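Local structure of D-mannose isomerase (Marinomonas mediterranea, 5X32) at residues 77-80 and 81-85; 56-59 and 60-64. The protein catalyses the reversible isomerisation of D-mannose to D-fructose, and less efficiently that of D-lyxose, without acting on D-glucose. All blocks are in the same frame, centred on the assembly; numbering follows the deposited sequence.

Interaction 1: 77-80 and 81-85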
# COMPACT_ATOMS: atom_id res chain seq x y z
N ALA A 77 -19.99 -6.49 1.50
CA ALA A 77 -19.19 -5.62 2.37
C ALA A 77 -18.43 -4.58 1.55
O ALA A 77 -18.28 -3.43 2.00
CB ALA A 77 -18.24 -6.45 3.22
N ALA A 78 -17.97 -4.96 0.37
CA ALA A 78 -17.26 -4.02 -0.50
C ALA A 78 -18.19 -2.90 -0.95
O ALA A 78 -17.82 -1.73 -0.97
CB ALA A 78 -16.65 -4.72 -1.71
N VAL A 79 -19.42 -3.28 -1.31
CA VAL A 79 -20.43 -2.31 -1.73
C VAL A 79 -20.86 -1.41 -0.56
O VAL A 79 -21.01 -0.19 -0.72
CB VAL A 79 -21.64 -3.01 -2.35
CG1 VAL A 79 -22.90 -2.15 -2.22
CG2 VAL A 79 -21.34 -3.35 -3.81
N HIS A 80 -21.07 -2.00 0.60
CA HIS A 80 -21.32 -1.23 1.80
C HIS A 80 -20.22 -0.16 1.96
O HIS A 80 -20.50 1.04 2.19
CB HIS A 80 -21.40 -2.16 3.00
CG HIS A 80 -21.59 -1.46 4.31
ND1 HIS A 80 -21.16 -2.00 5.51
CD2 HIS A 80 -22.16 -0.27 4.61
CE1 HIS A 80 -21.46 -1.17 6.49
NE2 HIS A 80 -22.07 -0.11 5.97
N GLY A 81 -18.98 -0.58 1.74
CA GLY A 81 -17.84 0.31 1.83
C GLY A 81 -17.89 1.43 0.81
O GLY A 81 -17.67 2.59 1.16
N ILE A 82 -18.22 1.09 -0.43
CA ILE A 82 -18.33 2.09 -1.48
C ILE A 82 -19.41 3.13 -1.12
O ILE A 82 -19.22 4.34 -1.33
CB ILE A 82 -18.69 1.46 -2.82
CG1 ILE A 82 -17.60 0.50 -3.28
CG2 ILE A 82 -18.83 2.53 -3.88
CD1 ILE A 82 -16.32 1.21 -3.69
N GLN A 83 -20.51 2.66 -0.55
CA GLN A 83 -21.58 3.57 -0.15
C GLN A 83 -21.06 4.56 0.87
O GLN A 83 -21.26 5.77 0.74
CB GLN A 83 -22.78 2.78 0.39
CG GLN A 83 -23.59 2.10 -0.69
CD GLN A 83 -24.62 1.14 -0.12
OE1 GLN A 83 -24.88 1.12 1.08
NE2 GLN A 83 -25.20 0.33 -1.00
N TYR A 84 -20.36 4.05 1.89
CA TYR A 84 -19.82 4.95 2.90
C TYR A 84 -18.82 5.93 2.29
O TYR A 84 -18.71 7.09 2.71
CB TYR A 84 -19.11 4.18 3.99
CG TYR A 84 -18.72 5.00 5.18
CD1 TYR A 84 -19.66 5.38 6.12
CD2 TYR A 84 -17.41 5.46 5.33
CE1 TYR A 84 -19.30 6.13 7.22
CE2 TYR A 84 -17.05 6.22 6.42
CZ TYR A 84 -17.99 6.55 7.36
OH TYR A 84 -17.62 7.32 8.45
N LEU A 85 -18.07 5.46 1.31
CA LEU A 85 -17.06 6.29 0.70
C LEU A 85 -17.75 7.48 0.05
O LEU A 85 -17.37 8.63 0.29
CB LEU A 85 -16.25 5.50 -0.34
CG LEU A 85 -15.18 6.29 -1.09
CD1 LEU A 85 -14.18 6.93 -0.14
CD2 LEU A 85 -14.45 5.38 -2.08

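Interaction 2: 56-59 and 60-64. With PO4 (phosphate ion), chain C.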
# COMPACT_ATOMS: atom_id res chain seq x y z
N THR A 56 -11.05 3.28 2.24
CA THR A 56 -10.75 2.75 0.92
C THR A 56 -10.08 1.38 1.00
O THR A 56 -10.42 0.46 0.24
CB THR A 56 -9.87 3.73 0.09
OG1 THR A 56 -8.65 4.00 0.79
CG2 THR A 56 -10.56 5.07 -0.14
N ARG A 57 -9.16 1.22 1.94
CA ARG A 57 -8.40 -0.02 1.96
C ARG A 57 -9.31 -1.20 2.27
O ARG A 57 -9.08 -2.28 1.74
CB ARG A 57 -7.25 0.05 2.97
CG ARG A 57 -6.06 0.79 2.42
CD ARG A 57 -4.90 0.78 3.39
NE ARG A 57 -3.85 1.67 2.94
CZ ARG A 57 -2.63 1.70 3.46
NH1 ARG A 57 -2.32 0.85 4.43
NH2 ARG A 57 -1.71 2.54 3.00
N PHE A 58 -10.34 -0.98 3.09
CA PHE A 58 -11.28 -2.07 3.40
C PHE A 58 -12.06 -2.46 2.15
O PHE A 58 -12.37 -3.64 1.93
CB PHE A 58 -12.24 -1.68 4.52
CG PHE A 58 -11.74 -2.04 5.90
CD1 PHE A 58 -11.50 -3.37 6.23
CD2 PHE A 58 -11.50 -1.07 6.84
CE1 PHE A 58 -11.04 -3.71 7.49
CE2 PHE A 58 -11.05 -1.41 8.10
CZ PHE A 58 -10.82 -2.73 8.42
N ILE A 59 -12.31 -1.47 1.30
CA ILE A 59 -12.95 -1.73 0.03
C ILE A 59 -12.06 -2.64 -0.78
O ILE A 59 -12.52 -3.67 -1.29
CB ILE A 59 -13.25 -0.44 -0.74
CG1 ILE A 59 -14.45 0.26 -0.09
CG2 ILE A 59 -13.55 -0.74 -2.21
CD1 ILE A 59 -14.68 1.66 -0.57
N PHE A 60 -10.77 -2.32 -0.83
CA PHE A 60 -9.81 -3.22 -1.46
C PHE A 60 -9.88 -4.65 -0.87
O PHE A 60 -9.92 -5.63 -1.62
CB PHE A 60 -8.39 -2.67 -1.31
CG PHE A 60 -7.34 -3.58 -1.85
CD1 PHE A 60 -6.78 -4.56 -1.05
CD2 PHE A 60 -6.93 -3.48 -3.17
CE1 PHE A 60 -5.82 -5.41 -1.57
CE2 PHE A 60 -5.97 -4.33 -3.68
CZ PHE A 60 -5.42 -5.29 -2.88
N ASN A 61 -9.89 -4.75 0.46
CA ASN A 61 -9.98 -6.04 1.13
C ASN A 61 -11.12 -6.88 0.60
O ASN A 61 -10.91 -7.95 0.02
CB ASN A 61 -10.22 -5.87 2.63
CG ASN A 61 -8.98 -5.53 3.41
OD1 ASN A 61 -8.00 -5.00 2.86
ND2 ASN A 61 -9.02 -5.81 4.72
N PHE A 62 -12.33 -6.35 0.75
CA PHE A 62 -13.51 -7.17 0.50
C PHE A 62 -13.68 -7.43 -0.98
O PHE A 62 -14.10 -8.51 -1.39
CB PHE A 62 -14.75 -6.52 1.10
CG PHE A 62 -14.78 -6.55 2.59
CD1 PHE A 62 -14.89 -7.76 3.27
CD2 PHE A 62 -14.68 -5.39 3.33
CE1 PHE A 62 -14.91 -7.80 4.65
CE2 PHE A 62 -14.68 -5.42 4.70
CZ PHE A 62 -14.81 -6.63 5.37
N ALA A 63 -13.30 -6.45 -1.80
CA ALA A 63 -13.37 -6.65 -3.24
C ALA A 63 -12.44 -7.76 -3.69
O ALA A 63 -12.87 -8.71 -4.35
CB ALA A 63 -13.06 -5.37 -3.97
N GLN A 64 -11.17 -7.67 -3.31
CA GLN A 64 -10.18 -8.69 -3.67
C GLN A 64 -10.60 -10.08 -3.16
O GLN A 64 -10.46 -11.10 -3.88
CB GLN A 64 -8.82 -8.30 -3.12
CG GLN A 64 -8.17 -7.12 -3.83
CD GLN A 64 -7.91 -7.41 -5.27
OE1 GLN A 64 -7.40 -8.48 -5.62
NE2 GLN A 64 -8.28 -6.48 -6.13
P PO4 C . 2.98 3.56 2.75
O1 PO4 C . 3.41 4.89 2.17
O2 PO4 C . 3.69 3.34 4.08
O3 PO4 C . 3.31 2.39 1.84
O4 PO4 C . 1.48 3.63 2.91

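Interaction 1: 77-80 and 81-85
Val79 and Gln83 meet one turn apart on helix 72-89, in a local i to i+4 contact near the periphery of an alpha-helical catalytic domain. The backbone evidence for an unbroken alpha-helix is a run of four bonds: Gly81 N to Ala77 O and Ile82 N to Ala78 O, each 2.9 Å, then Gln83 N to Val79 O and Tyr84 N to His80 O. The Tyr84 bond is the straightest of them, with an N-H...O angle of 163°, and no residue between 77 and 85 breaks the series.

Among the side chains, the one close pair is Val79 with Gln83. Gln83 CG stands beside its own backbone N and anti to its carbonyl carbon (chi1 -75°), which carries it back over the preceding turn, 3.4 Å from Val79 O. From there the chain runs out extended, and its amide nitrogen NE2 passes at a slant by one branch of the valine, 3.6 Å from Val79 CG1. This is contact between a methyl and an amide rather than a polar bond, on a partly solvent-exposed flank of the helix. Ile82 leans the same way against the turn before it: its CG1 lies 3.2 Å from Ala78 O. His80 has CG anti to the backbone N (chi1 177°), and in this setting its side chain packs on Ile28.

Around this turn, Ile82 packs on Ile59 of helix 52-69 and Ala125 of helix 112-127, Leu85 reaches Leu52 and Tyr122 of the same two helices, and Ala78 and Val79 lie against Ile128 and Leu130 in the loop that follows helix 112-127.

Interaction 2: 56-59 and 60-64
Phe60 begins the second half of this stretch of helix 52-69 by donating its N to Thr56 O, 3.0 Å away, while its CB rests on Arg57 O. Its CG lies anti to the backbone N (chi1 176°), which swings the ring to the flank where Gln64 CG lies above one face, offset toward the rim, and Tyr379 meets it edge-to-face. Asn61 follows with a backbone bond to Arg57 O of 2.9 Å. Its amide crosses the ring of Phe58 with the two planes 70° apart, ND2 being 3.8 Å from Phe58 CD1, and the same ND2 is hydrogen-bonded to Thr377 O. With an alanine here, Thr377 O is likely to lose this donor and a gap to open beside the Phe58 ring.

From the residue before that ring, the side chain of Arg57 runs to the probable catalytic centre of this N-acylglucosamine 2-epimerase family domain, whose members share an (alpha/alpha)6-barrel. It comes within about 4 Å of the side chain of His380, probably a proton donor/acceptor. There, Arg57 NH2 makes a weak bond of 3.4 Å (138°) to O4 of a phosphate ion, probably from the crystallisation liquor; O4 lies at the guanidinium edge, and the ion is also held by Tyr113 and His178.

Phe62 N bonds to Phe58 O at 3.0 Å, and the two aromatic side chains run roughly parallel on one flank, with Phe58 CD1 4.1 Å from Phe62 CE2; the ring of Phe34 meets both. Ala63 completes the turn, with its N donated to Ile59 O at 2.9 Å and its methyl lying against that same oxygen.

How the interactions relate
From the N terminus the chain first passes interaction 2, within helix 52-69, turns after residue 69, and then enters interaction 1, within helix 72-89. The two are in series: each joins two contiguous segments of one helix, so neither closes a loop, and they neither nest nor cross. Their centres are about 9 Å apart and the helices pack directly, with Ile59 CD1 3.5 Å from Gly81 C and Phe62 CB 3.6 Å from Ala78 N. Interaction 2 lies about 12 Å from the chain's centre and interaction 1 about 19 Å, consistent with an inner helix beside the active site backed by an outer one, as in alpha/alpha-barrels.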